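VirX1 (Cyanophage Syn10, PDB 6QGM) iodinates diverse substrates as a viral halogenase of the tryptophan halogenase family, probably with a flavin cofactor. Local coordinates at residues Thr74-Ile79 with Tyr94-Ser99. Residues are numbered along the deposited sequence; the frame is centred on the assembly and turned at random.
Sequences TYKNSI and YPFGPS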
loop_
_atom_site.group_PDB
_atom_site.type_symbol
_atom_site.label_atom_id
_atom_site.label_comp_id
_atom_site.label_asym_id
_atom_site.label_seq_id
_atom_site.Cartn_x
_atom_site.Cartn_y
_atom_site.Cartn_z
ATOM N N THR B 74 24.581 -17.396 28.446
ATOM C CA THR B 74 24.412 -16.192 29.288
ATOM C C THR B 74 23.237 -15.400 28.728
ATOM O O THR B 74 22.704 -15.815 27.674
ATOM C CB THR B 74 25.713 -15.384 29.389
ATOM O OG1 THR B 74 25.964 -14.761 28.129
ATOM C CG2 THR B 74 26.890 -16.233 29.808
ATOM N N TYR B 75 22.839 -14.341 29.435
ATOM C CA TYR B 75 21.674 -13.479 29.098
ATOM C C TYR B 75 22.137 -12.311 28.231
ATOM O O TYR B 75 23.313 -11.918 28.297
ATOM C CB TYR B 75 20.966 -12.989 30.367
ATOM C CG TYR B 75 20.082 -14.010 31.031
ATOM C CD1 TYR B 75 18.942 -14.475 30.393
ATOM C CD2 TYR B 75 20.356 -14.497 32.296
ATOM C CE1 TYR B 75 18.097 -15.396 30.990
ATOM C CE2 TYR B 75 19.517 -15.415 32.907
ATOM C CZ TYR B 75 18.389 -15.867 32.251
ATOM O OH TYR B 75 17.558 -16.777 32.821
ATOM N N LYS B 76 21.197 -11.780 27.453
ATOM C CA LYS B 76 21.421 -10.677 26.487
ATOM C C LYS B 76 20.215 -9.724 26.501
ATOM O O LYS B 76 19.102 -10.165 26.142
ATOM C CB LYS B 76 21.627 -11.274 25.101
ATOM C CG LYS B 76 21.950 -10.261 24.017
ATOM C CD LYS B 76 21.578 -10.763 22.644
ATOM C CE LYS B 76 21.617 -9.673 21.608
ATOM N NZ LYS B 76 21.090 -10.176 20.325
ATOM N N ASN B 77 20.445 -8.462 26.864
ATOM C CA ASN B 77 19.379 -7.447 27.057
ATOM C C ASN B 77 19.421 -6.394 25.940
ATOM O O ASN B 77 18.439 -5.639 25.821
ATOM C CB ASN B 77 19.502 -6.815 28.445
ATOM C CG ASN B 77 19.092 -7.768 29.544
ATOM O OD1 ASN B 77 19.813 -8.719 29.837
ATOM N ND2 ASN B 77 17.924 -7.542 30.129
ATOM N N SER B 78 20.485 -6.353 25.140
ATOM C CA SER B 78 20.735 -5.294 24.140
ATOM C C SER B 78 21.803 -5.739 23.136
ATOM O O SER B 78 22.654 -6.577 23.496
ATOM C CB SER B 78 21.144 -4.010 24.832
ATOM O OG SER B 78 21.254 -2.945 23.896
ATOM N N ILE B 79 21.750 -5.191 21.918
ATOM C CA ILE B 79 22.910 -5.128 20.979
ATOM C C ILE B 79 23.565 -3.762 21.171
ATOM O O ILE B 79 22.870 -2.741 21.049
ATOM C CB ILE B 79 22.506 -5.334 19.511
ATOM C CG1 ILE B 79 21.619 -6.565 19.323
ATOM C CG2 ILE B 79 23.746 -5.418 18.643
ATOM C CD1 ILE B 79 21.153 -6.767 17.899
ATOM N N TYR B 94 20.760 -0.862 20.833
ATOM C CA TYR B 94 19.411 -1.344 20.443
ATOM C C TYR B 94 18.987 -2.328 21.526
ATOM O O TYR B 94 19.295 -3.511 21.435
ATOM C CB TYR B 94 19.437 -1.972 19.046
ATOM C CG TYR B 94 18.103 -2.435 18.524
ATOM C CD1 TYR B 94 16.923 -1.940 19.060
ATOM C CD2 TYR B 94 18.007 -3.364 17.494
ATOM C CE1 TYR B 94 15.687 -2.341 18.576
ATOM C CE2 TYR B 94 16.779 -3.769 16.996
ATOM C CZ TYR B 94 15.616 -3.262 17.547
ATOM O OH TYR B 94 14.386 -3.632 17.088
ATOM N N PRO B 95 18.325 -1.849 22.610
ATOM C CA PRO B 95 17.871 -2.716 23.701
ATOM C C PRO B 95 16.605 -3.469 23.292
ATOM O O PRO B 95 15.908 -2.961 22.452
ATOM C CB PRO B 95 17.575 -1.717 24.818
ATOM C CG PRO B 95 17.078 -0.512 24.074
ATOM C CD PRO B 95 17.944 -0.446 22.835
ATOM N N PHE B 96 16.329 -4.635 23.881
ATOM C CA PHE B 96 15.111 -5.442 23.602
ATOM C C PHE B 96 13.908 -4.796 24.300
ATOM O O PHE B 96 14.015 -4.275 25.428
ATOM C CB PHE B 96 15.303 -6.885 24.048
ATOM C CG PHE B 96 16.140 -7.696 23.101
ATOM C CD1 PHE B 96 15.712 -7.926 21.804
ATOM C CD2 PHE B 96 17.352 -8.230 23.504
ATOM C CE1 PHE B 96 16.479 -8.679 20.920
ATOM C CE2 PHE B 96 18.122 -8.983 22.620
ATOM C CZ PHE B 96 17.695 -9.194 21.318
ATOM N N GLY B 97 12.774 -4.813 23.612
ATOM C CA GLY B 97 11.535 -4.180 24.077
ATOM C C GLY B 97 10.421 -4.371 23.062
ATOM O O GLY B 97 10.629 -4.193 21.862
ATOM N N PRO B 98 9.175 -4.624 23.514
ATOM C CA PRO B 98 8.075 -4.823 22.575
ATOM C C PRO B 98 7.784 -3.487 21.876
ATOM O O PRO B 98 7.602 -3.480 20.672
ATOM C CB PRO B 98 6.928 -5.269 23.485
ATOM C CG PRO B 98 7.226 -4.580 24.822
ATOM C CD PRO B 98 8.741 -4.528 24.924
ATOM N N SER B 99 7.821 -2.399 22.654
ATOM C CA SER B 99 7.344 -1.035 22.294
ATOM C C SER B 99 8.173 0.012 23.044
ATOM O O SER B 99 8.776 -0.334 24.065
ATOM C CB SER B 99 5.870 -0.855 22.601
ATOM O OG SER B 99 5.606 -1.062 23.989
#
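The open end of a beta hairpin, formed by strands 78-82 and 91-95 at the margin of a mixed sheet in this tryptophan halogenase-type fold, brings Ser78 and Ile79 against Pro95 and Tyr94. Ile79 and Tyr94 form an antiparallel hydrogen-bonded pair: Tyr94 N reaches Ile79 O at 2.8 Å, nearly in line with the carbonyl. Ile79 N meets Tyr94 O at 3.0 Å from above the carbonyl plane. Ser78 and Pro95 make the adjoining non-hydrogen-bonded pair, with their CA atoms 3.9 Å apart. In this type of pair the proline's missing N-H costs no bond to the partner strand. One more backbone hydrogen bond follows just outside the two strands, where Phe96 N donates to Asn77 O at 3.0 Å, almost straight (175° at the hydrogen).

With its OG anti to the backbone N (chi1 -174°), Ser78 places that atom over the plane of the Tyr94-Pro95 peptide, OG lying 3.3 Å from Tyr94 C; OG is also hydrogen-bonded to Glu93 OE1. Ile79 lies on the other face of the sheet and touches Cys273 of neighbouring strand 270-275; on the Ser78 face, helix 137-143 touches both Ser78 and Pro95.

Past the paired residues, Phe96 buries the largest area of any residue in the contact. Its CG is beside the backbone N (chi1 -77°), which turns the ring back toward segment 74-79, where CD2 lies 3.6 Å from Asn77 O. The extended Lys76 chain crosses this side chain at about a right angle and meets the ring at its edge. Lys76 NZ, hydrogen-bonded to Thr49 O and Ser356 OG, lies near the ring plane, 3.7 Å from Phe96 CZ.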